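Local coordinates for alpha-galactosidase (Thermus thermophilus, PDB 6LCJ), which probably hydrolyses terminal alpha-galactosyl residues from oligosaccharides such as stachyose, working as a thermostable hexameric glycosidase, at residues 236-241 with 303-308; 252-257 with 272-277. All coordinates share one frame; numbering follows the deposited sequence.

Both contacts are largely buried and reach the same small antiparallel sheet, in which strand 238-240 runs beside strand 270-274. Contact 1 lies deeper, about 14 Å from the centre of the chain, where the segments at and just after the C-terminal ends of barrel strands 229-234 and 298-303 meet through apolar side chains and one water. Contact 2, about 22 Å from that centre, lies further out, close to a second subunit, and is held by backbone hydrogen bonds and two waters. The centres of the two contacts are about 10 Å apart. Probable hydrogen bonds join them, from Leu-275 N to Phe-237 O and from Tyr-273 N to Val-239 O, both 2.8 Å.

Contact 1. Residues 236-241 with 303-308; sequences PFLVTA and LDFLYA
Pro-236 comes up to the 303-308 segment with its ring, CD resting 3.8 Å from Asp-304 O and CG beside the Leu-306 CD2 methyl. At Phe-237 the backbone takes over: its N-H gives a 3.1 Å hydrogen bond to water 1, which in turn donates to Asp-304 O at 2.9 Å. The Phe-237 ring runs on to helices 280-296 and 317-331, while its CB faces Ala-308 CB. Leu-238 does most of the apolar work. Its chi2 of 67° turns CD2 toward the Phe-305 ring and CD1 toward Ala-308: CD2 approaches the ring obliquely, 3.5 Å from CD2 of Phe-305, and CD1 sits 3.7 Å from Ala-308 CB. Tyr-307 OH, hydrogen-bonded to Ala-264 O, also borders CD1 and lies at the edge of the Phe-305 ring, in its plane. An alanine in place of Leu-238 is likely to strip the Phe-305 ring and Ala-308 CB of their methyl partners and open a gap between the segments. The two connections leaving neighbouring strands of the TIM barrel at their C-terminal ends thus meet through hydrocarbon, and a single water links their backbones.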
ATOM      1  N   PRO E 236      15.287  25.962 -30.511  1.00 35.18           N
ATOM      2  CA  PRO E 236      16.580  26.486 -30.033  1.00 32.56           C
ATOM      3  C   PRO E 236      16.944  26.111 -28.596  1.00 33.40           C
ATOM      4  O   PRO E 236      18.139  26.007 -28.296  1.00 34.28           O
ATOM      5  CB  PRO E 236      16.425  28.008 -30.203  1.00 29.92           C
ATOM      6  CG  PRO E 236      14.957  28.245 -30.301  1.00 30.39           C
ATOM      7  CD  PRO E 236      14.357  27.031 -30.915  1.00 30.03           C
ATOM      8  N   PHE E 237      15.978  25.897 -27.699  1.00 32.78           N
ATOM      9  CA  PHE E 237      16.279  25.614 -26.301  1.00 30.40           C
ATOM     10  C   PHE E 237      16.105  24.145 -25.934  1.00 32.94           C
ATOM     11  O   PHE E 237      16.012  23.817 -24.742  1.00 28.40           O
ATOM     12  CB  PHE E 237      15.416  26.475 -25.391  1.00 29.01           C
ATOM     13  CG  PHE E 237      15.629  27.930 -25.592  1.00 33.23           C
ATOM     14  CD1 PHE E 237      16.654  28.592 -24.938  1.00 31.21           C
ATOM     15  CD2 PHE E 237      14.804  28.647 -26.442  1.00 30.30           C
ATOM     16  CE1 PHE E 237      16.843  29.950 -25.128  1.00 33.35           C
ATOM     17  CE2 PHE E 237      14.995  29.976 -26.637  1.00 28.25           C
ATOM     18  CZ  PHE E 237      16.002  30.643 -25.980  1.00 31.67           C
ATOM     19  N   LEU E 238      16.100  23.258 -26.920  1.00 29.03           N
ATOM     20  CA  LEU E 238      15.864  21.844 -26.710  1.00 27.18           C
ATOM     21  C   LEU E 238      17.126  21.065 -27.032  1.00 32.67           C
ATOM     22  O   LEU E 238      17.828  21.376 -27.997  1.00 36.53           O
ATOM     23  CB  LEU E 238      14.707  21.365 -27.584  1.00 32.12           C
ATOM     24  CG  LEU E 238      13.803  20.253 -27.073  1.00 30.37           C
ATOM     25  CD1 LEU E 238      13.020  20.722 -25.889  1.00 25.28           C
ATOM     26  CD2 LEU E 238      12.884  19.850 -28.188  1.00 28.38           C
ATOM     27  N   VAL E 239      17.396  20.030 -26.246  1.00 32.41           N
ATOM     28  CA  VAL E 239      18.618  19.255 -26.392  1.00 34.76           C
ATOM     29  C   VAL E 239      18.348  17.851 -25.862  1.00 34.06           C
ATOM     30  O   VAL E 239      17.446  17.648 -25.049  1.00 38.62           O
ATOM     31  CB  VAL E 239      19.763  19.976 -25.647  1.00 35.60           C
ATOM     32  CG1 VAL E 239      19.640  19.791 -24.145  1.00 32.99           C
ATOM     33  CG2 VAL E 239      21.086  19.527 -26.139  1.00 39.42           C
ATOM     34  N   THR E 240      19.087  16.870 -26.359  1.00 31.51           N
ATOM     35  CA  THR E 240      18.994  15.508 -25.838  1.00 35.85           C
ATOM     36  C   THR E 240      20.322  15.094 -25.206  1.00 38.58           C
ATOM     37  O   THR E 240      21.342  15.771 -25.344  1.00 37.79           O
ATOM     38  CB  THR E 240      18.607  14.502 -26.933  1.00 41.42           C
ATOM     39  OG1 THR E 240      19.581  14.536 -27.984  1.00 47.61           O
ATOM     40  CG2 THR E 240      17.250  14.829 -27.507  1.00 40.29           C
ATOM     41  N   ALA E 241      20.309  13.951 -24.511  1.00 41.23           N
ATOM     42  CA  ALA E 241      21.549  13.447 -23.921  1.00 41.10           C
ATOM     43  C   ALA E 241      22.616  13.196 -24.979  1.00 41.66           C
ATOM     44  O   ALA E 241      23.801  13.425 -24.723  1.00 44.61           O
ATOM     45  CB  ALA E 241      21.286  12.176 -23.119  1.00 36.73           C
ATOM     46  N   LEU E 303      10.247  28.875 -34.899  1.00 28.08           N
ATOM     47  CA  LEU E 303      10.908  28.589 -33.640  1.00 26.23           C
ATOM     48  C   LEU E 303       9.975  27.692 -32.851  1.00 26.45           C
ATOM     49  O   LEU E 303       8.851  28.087 -32.531  1.00 28.03           O
ATOM     50  CB  LEU E 303      11.222  29.886 -32.892  1.00 25.88           C
ATOM     51  CG  LEU E 303      12.030  30.877 -33.737  1.00 26.11           C
ATOM     52  CD1 LEU E 303      12.348  32.166 -32.962  1.00 24.47           C
ATOM     53  CD2 LEU E 303      13.315  30.207 -34.240  1.00 25.19           C
ATOM     54  N   ASP E 304      10.424  26.480 -32.575  1.00 27.62           N
ATOM     55  CA  ASP E 304       9.557  25.423 -32.103  1.00 27.88           C
ATOM     56  C   ASP E 304       9.972  24.989 -30.707  1.00 27.95           C
ATOM     57  O   ASP E 304      11.086  25.275 -30.257  1.00 28.65           O
ATOM     58  CB  ASP E 304       9.605  24.227 -33.053  1.00 29.61           C
ATOM     59  CG  ASP E 304       8.305  23.429 -33.071  1.00 31.75           C
ATOM     60  OD1 ASP E 304       7.444  23.584 -32.163  1.00 26.22           O
ATOM     61  OD2 ASP E 304       8.164  22.630 -34.020  1.00 40.60           O
ATOM     62  N   PHE E 305       9.049  24.283 -30.034  1.00 25.75           N
ATOM     63  CA  PHE E 305       9.281  23.743 -28.701  1.00 26.06           C
ATOM     64  C   PHE E 305       9.702  24.837 -27.737  1.00 27.37           C
ATOM     65  O   PHE E 305      10.542  24.615 -26.868  1.00 29.61           O
ATOM     66  CB  PHE E 305      10.331  22.628 -28.723  1.00 26.09           C
ATOM     67  CG  PHE E 305       9.872  21.378 -29.407  1.00 24.68           C
ATOM     68  CD1 PHE E 305       9.835  21.300 -30.793  1.00 28.37           C
ATOM     69  CD2 PHE E 305       9.464  20.279 -28.665  1.00 25.99           C
ATOM     70  CE1 PHE E 305       9.401  20.143 -31.434  1.00 30.82           C
ATOM     71  CE2 PHE E 305       9.029  19.114 -29.298  1.00 27.98           C
ATOM     72  CZ  PHE E 305       9.000  19.047 -30.685  1.00 28.20           C
ATOM     73  N   LEU E 306       9.130  26.028 -27.904  1.00 24.20           N
ATOM     74  CA  LEU E 306       9.519  27.178 -27.107  1.00 22.29           C
ATOM     75  C   LEU E 306       9.066  27.076 -25.656  1.00 30.20           C
ATOM     76  O   LEU E 306       9.534  27.865 -24.826  1.00 28.94           O
ATOM     77  CB  LEU E 306       8.966  28.455 -27.740  1.00 26.32           C
ATOM     78  CG  LEU E 306       9.542  28.909 -29.096  1.00 23.06           C
ATOM     79  CD1 LEU E 306       8.829  30.177 -29.552  1.00 26.86           C
ATOM     80  CD2 LEU E 306      11.021  29.141 -28.999  1.00 24.72           C
ATOM     81  N   TYR E 307       8.172  26.130 -25.327  1.00 27.67           N
ATOM     82  CA  TYR E 307       7.894  25.842 -23.923  1.00 28.30           C
ATOM     83  C   TYR E 307       9.175  25.484 -23.155  1.00 28.89           C
ATOM     84  O   TYR E 307       9.251  25.698 -21.938  1.00 28.07           O
ATOM     85  CB  TYR E 307       6.868  24.701 -23.805  1.00 26.04           C
ATOM     86  CG  TYR E 307       7.477  23.346 -24.106  1.00 25.14           C
ATOM     87  CD1 TYR E 307       8.084  22.593 -23.109  1.00 25.60           C
ATOM     88  CD2 TYR E 307       7.475  22.839 -25.392  1.00 24.91           C
ATOM     89  CE1 TYR E 307       8.668  21.379 -23.389  1.00 26.51           C
ATOM     90  CE2 TYR E 307       8.055  21.622 -25.674  1.00 24.93           C
ATOM     91  CZ  TYR E 307       8.649  20.901 -24.676  1.00 24.36           C
ATOM     92  OH  TYR E 307       9.229  19.702 -24.976  1.00 25.87           O
ATOM     93  N   ALA E 308      10.174  24.908 -23.830  1.00 23.43           N
ATOM     94  CA  ALA E 308      11.388  24.522 -23.121  1.00 24.28           C
ATOM     95  C   ALA E 308      12.051  25.717 -22.450  1.00 29.09           C
ATOM     96  O   ALA E 308      12.660  25.573 -21.385  1.00 30.85           O
ATOM     97  CB  ALA E 308      12.361  23.831 -24.068  1.00 23.51           C
TER
HETATM   98  O   HOH W   1      12.969  25.510 -28.078  1.00 27.91           O

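Contact 2. Residues 252-257 with 272-277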
ATOM      1  N   TRP E 252      24.992  24.604 -19.284  1.00 36.65           N
ATOM      2  CA  TRP E 252      23.889  25.216 -20.014  1.00 40.92           C
ATOM      3  C   TRP E 252      22.558  24.493 -19.821  1.00 37.23           C
ATOM      4  O   TRP E 252      21.510  25.046 -20.178  1.00 35.49           O
ATOM      5  CB  TRP E 252      24.213  25.282 -21.510  1.00 36.49           C
ATOM      6  CG  TRP E 252      25.147  26.407 -21.890  1.00 41.21           C
ATOM      7  CD1 TRP E 252      25.873  27.193 -21.048  1.00 38.27           C
ATOM      8  CD2 TRP E 252      25.437  26.865 -23.218  1.00 37.23           C
ATOM      9  NE1 TRP E 252      26.596  28.118 -21.764  1.00 39.03           N
ATOM     10  CE2 TRP E 252      26.349  27.936 -23.100  1.00 40.09           C
ATOM     11  CE3 TRP E 252      25.016  26.474 -24.491  1.00 34.08           C
ATOM     12  CZ2 TRP E 252      26.852  28.617 -24.206  1.00 36.79           C
ATOM     13  CZ3 TRP E 252      25.515  27.152 -25.589  1.00 41.39           C
ATOM     14  CH2 TRP E 252      26.424  28.215 -25.437  1.00 37.84           C
ATOM     15  N   VAL E 253      22.569  23.286 -19.266  1.00 33.12           N
ATOM     16  CA  VAL E 253      21.352  22.505 -19.101  1.00 34.37           C
ATOM     17  C   VAL E 253      20.519  23.094 -17.968  1.00 29.77           C
ATOM     18  O   VAL E 253      21.041  23.412 -16.898  1.00 34.64           O
ATOM     19  CB  VAL E 253      21.698  21.034 -18.841  1.00 36.09           C
ATOM     20  CG1 VAL E 253      20.448  20.238 -18.488  1.00 32.10           C
ATOM     21  CG2 VAL E 253      22.402  20.461 -20.068  1.00 35.65           C
ATOM     22  N   LEU E 254      19.221  23.265 -18.213  1.00 31.03           N
ATOM     23  CA  LEU E 254      18.308  23.666 -17.148  1.00 29.71           C
ATOM     24  C   LEU E 254      18.255  22.582 -16.078  1.00 32.03           C
ATOM     25  O   LEU E 254      17.999  21.409 -16.379  1.00 28.59           O
ATOM     26  CB  LEU E 254      16.919  23.924 -17.709  1.00 29.39           C
ATOM     27  CG  LEU E 254      15.886  24.401 -16.690  1.00 31.29           C
ATOM     28  CD1 LEU E 254      16.303  25.731 -16.085  1.00 27.09           C
ATOM     29  CD2 LEU E 254      14.534  24.507 -17.374  1.00 27.97           C
ATOM     30  N   ARG E 255      18.523  22.973 -14.829  1.00 29.54           N
ATOM     31  CA  ARG E 255      18.637  22.032 -13.726  1.00 32.74           C
ATOM     32  C   ARG E 255      17.688  22.425 -12.604  1.00 31.89           C
ATOM     33  O   ARG E 255      17.319  23.592 -12.462  1.00 31.76           O
ATOM     34  CB  ARG E 255      20.081  21.959 -13.208  1.00 28.39           C
ATOM     35  CG  ARG E 255      20.983  21.180 -14.128  1.00 32.69           C
ATOM     36  CD  ARG E 255      22.461  21.508 -13.967  1.00 29.29           C
ATOM     37  NE  ARG E 255      23.245  20.900 -15.039  1.00 37.01           N
ATOM     38  CZ  ARG E 255      23.509  19.596 -15.133  1.00 33.44           C
ATOM     39  NH1 ARG E 255      23.061  18.749 -14.222  1.00 32.82           N
ATOM     40  NH2 ARG E 255      24.218  19.136 -16.146  1.00 35.55           N
ATOM     41  N   ASP E 256      17.299  21.437 -11.793  1.00 30.05           N
ATOM     42  CA  ASP E 256      16.402  21.711 -10.682  1.00 28.81           C
ATOM     43  C   ASP E 256      17.225  22.055  -9.434  1.00 29.94           C
ATOM     44  O   ASP E 256      18.436  22.265  -9.504  1.00 29.13           O
ATOM     45  CB  ASP E 256      15.444  20.541 -10.470  1.00 28.26           C
ATOM     46  CG  ASP E 256      16.146  19.246 -10.025  1.00 37.67           C
ATOM     47  OD1 ASP E 256      17.371  19.239  -9.738  1.00 35.80           O
ATOM     48  OD2 ASP E 256      15.443  18.213  -9.953  1.00 38.94           O
ATOM     49  N   GLY E 257      16.574  22.103  -8.271  1.00 32.20           N
ATOM     50  CA  GLY E 257      17.252  22.459  -7.032  1.00 29.90           C
ATOM     51  C   GLY E 257      18.332  21.488  -6.579  1.00 35.62           C
ATOM     52  O   GLY E 257      19.184  21.871  -5.774  1.00 40.84           O
ATOM     53  N   LEU E 272      13.877  14.411 -23.592  1.00 32.72           N
ATOM     54  CA  LEU E 272      14.219  15.772 -23.952  1.00 29.65           C
ATOM     55  C   LEU E 272      14.650  16.546 -22.717  1.00 29.26           C
ATOM     56  O   LEU E 272      14.148  16.333 -21.612  1.00 28.20           O
ATOM     57  CB  LEU E 272      13.035  16.486 -24.606  1.00 31.73           C
ATOM     58  CG  LEU E 272      12.385  15.767 -25.784  1.00 30.50           C
ATOM     59  CD1 LEU E 272      11.205  16.583 -26.265  1.00 28.61           C
ATOM     60  CD2 LEU E 272      13.403  15.540 -26.885  1.00 29.57           C
ATOM     61  N   TYR E 273      15.579  17.462 -22.934  1.00 26.34           N
ATOM     62  CA  TYR E 273      16.098  18.331 -21.901  1.00 29.72           C
ATOM     63  C   TYR E 273      16.108  19.733 -22.470  1.00 29.65           C
ATOM     64  O   TYR E 273      15.967  19.928 -23.675  1.00 29.78           O
ATOM     65  CB  TYR E 273      17.502  17.889 -21.445  1.00 32.34           C
ATOM     66  CG  TYR E 273      17.496  16.483 -20.906  1.00 27.72           C
ATOM     67  CD1 TYR E 273      16.918  16.199 -19.678  1.00 30.94           C
ATOM     68  CD2 TYR E 273      18.035  15.444 -21.628  1.00 29.17           C
ATOM     69  CE1 TYR E 273      16.888  14.929 -19.179  1.00 31.66           C
ATOM     70  CE2 TYR E 273      18.019  14.153 -21.130  1.00 32.64           C
ATOM     71  CZ  TYR E 273      17.439  13.906 -19.907  1.00 34.00           C
ATOM     72  OH  TYR E 273      17.414  12.628 -19.402  1.00 42.91           O
ATOM     73  N   ALA E 274      16.258  20.711 -21.590  1.00 29.33           N
ATOM     74  CA  ALA E 274      16.131  22.104 -21.960  1.00 26.40           C
ATOM     75  C   ALA E 274      17.452  22.812 -21.712  1.00 31.03           C
ATOM     76  O   ALA E 274      18.220  22.431 -20.823  1.00 32.07           O
ATOM     77  CB  ALA E 274      15.012  22.784 -21.167  1.00 24.41           C
ATOM     78  N   LEU E 275      17.719  23.836 -22.519  1.00 31.18           N
ATOM     79  CA  LEU E 275      18.773  24.787 -22.214  1.00 30.43           C
ATOM     80  C   LEU E 275      18.188  25.900 -21.362  1.00 30.27           C
ATOM     81  O   LEU E 275      17.023  26.269 -21.520  1.00 31.78           O
ATOM     82  CB  LEU E 275      19.392  25.351 -23.492  1.00 30.80           C
ATOM     83  CG  LEU E 275      20.029  24.301 -24.402  1.00 29.81           C
ATOM     84  CD1 LEU E 275      20.399  24.928 -25.738  1.00 32.75           C
ATOM     85  CD2 LEU E 275      21.238  23.627 -23.752  1.00 31.32           C
ATOM     86  N   ASP E 276      19.001  26.421 -20.444  1.00 33.44           N
ATOM     87  CA  ASP E 276      18.516  27.339 -19.415  1.00 30.37           C
ATOM     88  C   ASP E 276      18.412  28.736 -20.002  1.00 31.34           C
ATOM     89  O   ASP E 276      19.423  29.411 -20.201  1.00 35.43           O
ATOM     90  CB  ASP E 276      19.448  27.303 -18.206  1.00 35.61           C
ATOM     91  CG  ASP E 276      19.050  28.277 -17.110  1.00 36.43           C
ATOM     92  OD1 ASP E 276      18.013  28.969 -17.223  1.00 35.73           O
ATOM     93  OD2 ASP E 276      19.788  28.334 -16.103  1.00 44.77           O
ATOM     94  N   ALA E 277      17.185  29.184 -20.260  1.00 33.87           N
ATOM     95  CA  ALA E 277      16.978  30.504 -20.830  1.00 32.78           C
ATOM     96  C   ALA E 277      17.222  31.624 -19.822  1.00 35.45           C
ATOM     97  O   ALA E 277      17.136  32.801 -20.191  1.00 34.40           O
ATOM     98  CB  ALA E 277      15.559  30.592 -21.414  1.00 33.03           C
TER
HETATM   99  O   HOH W   2      16.840  20.182 -18.860  1.00 31.44           O
HETATM  100  O   HOH W   3      19.815  25.601 -14.524  1.00 33.11           O
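Leu-254 meets the 272-277 segment with CB and both its methyls. CB starts 3.7 Å from Ala-274 O and beside Ala-274 CB. CG is anti to the backbone N (chi1 -178°), and the branches divide from there: CD2 turns to the Ala-274 methyl, 4.2 Å away, while CD1 reaches the Asp-276 carboxylate, 3.8 Å from OD1, the two side chains crossing at about a right angle. That OD1 has its polar partner in Gly-278 N, so CD1 merely packs against it.

The backbones make one isolated beta bridge, Val-253 with Leu-275, flanked by two hydrogen bonds. Asp-276 N gives to Trp-252 O at 2.9 Å, almost in line with the C=O bond (169°); Leu-254 N gives to Ala-274 O, also at 2.9 Å, from above the carbonyl plane. Past Trp-252 O, Leu-275 CD2 lies against Trp-252 CB, and the indole meets Trp-285 of helix 280-296 edge-to-face.

Two waters prolong the join. Water 2 accepts from Ala-274 N at 2.8 Å, next to Leu-254 O; water 3 accepts from Arg-255 N and donates to Asp-276 OD2 at 3.2 Å. Beyond them the Arg-255 guanidinium forms a salt bridge with Asp-120 of a second subunit. Main-chain bonds and water therefore pin this loop to the end of strand 270-274, next to a subunit interface of the hexamer.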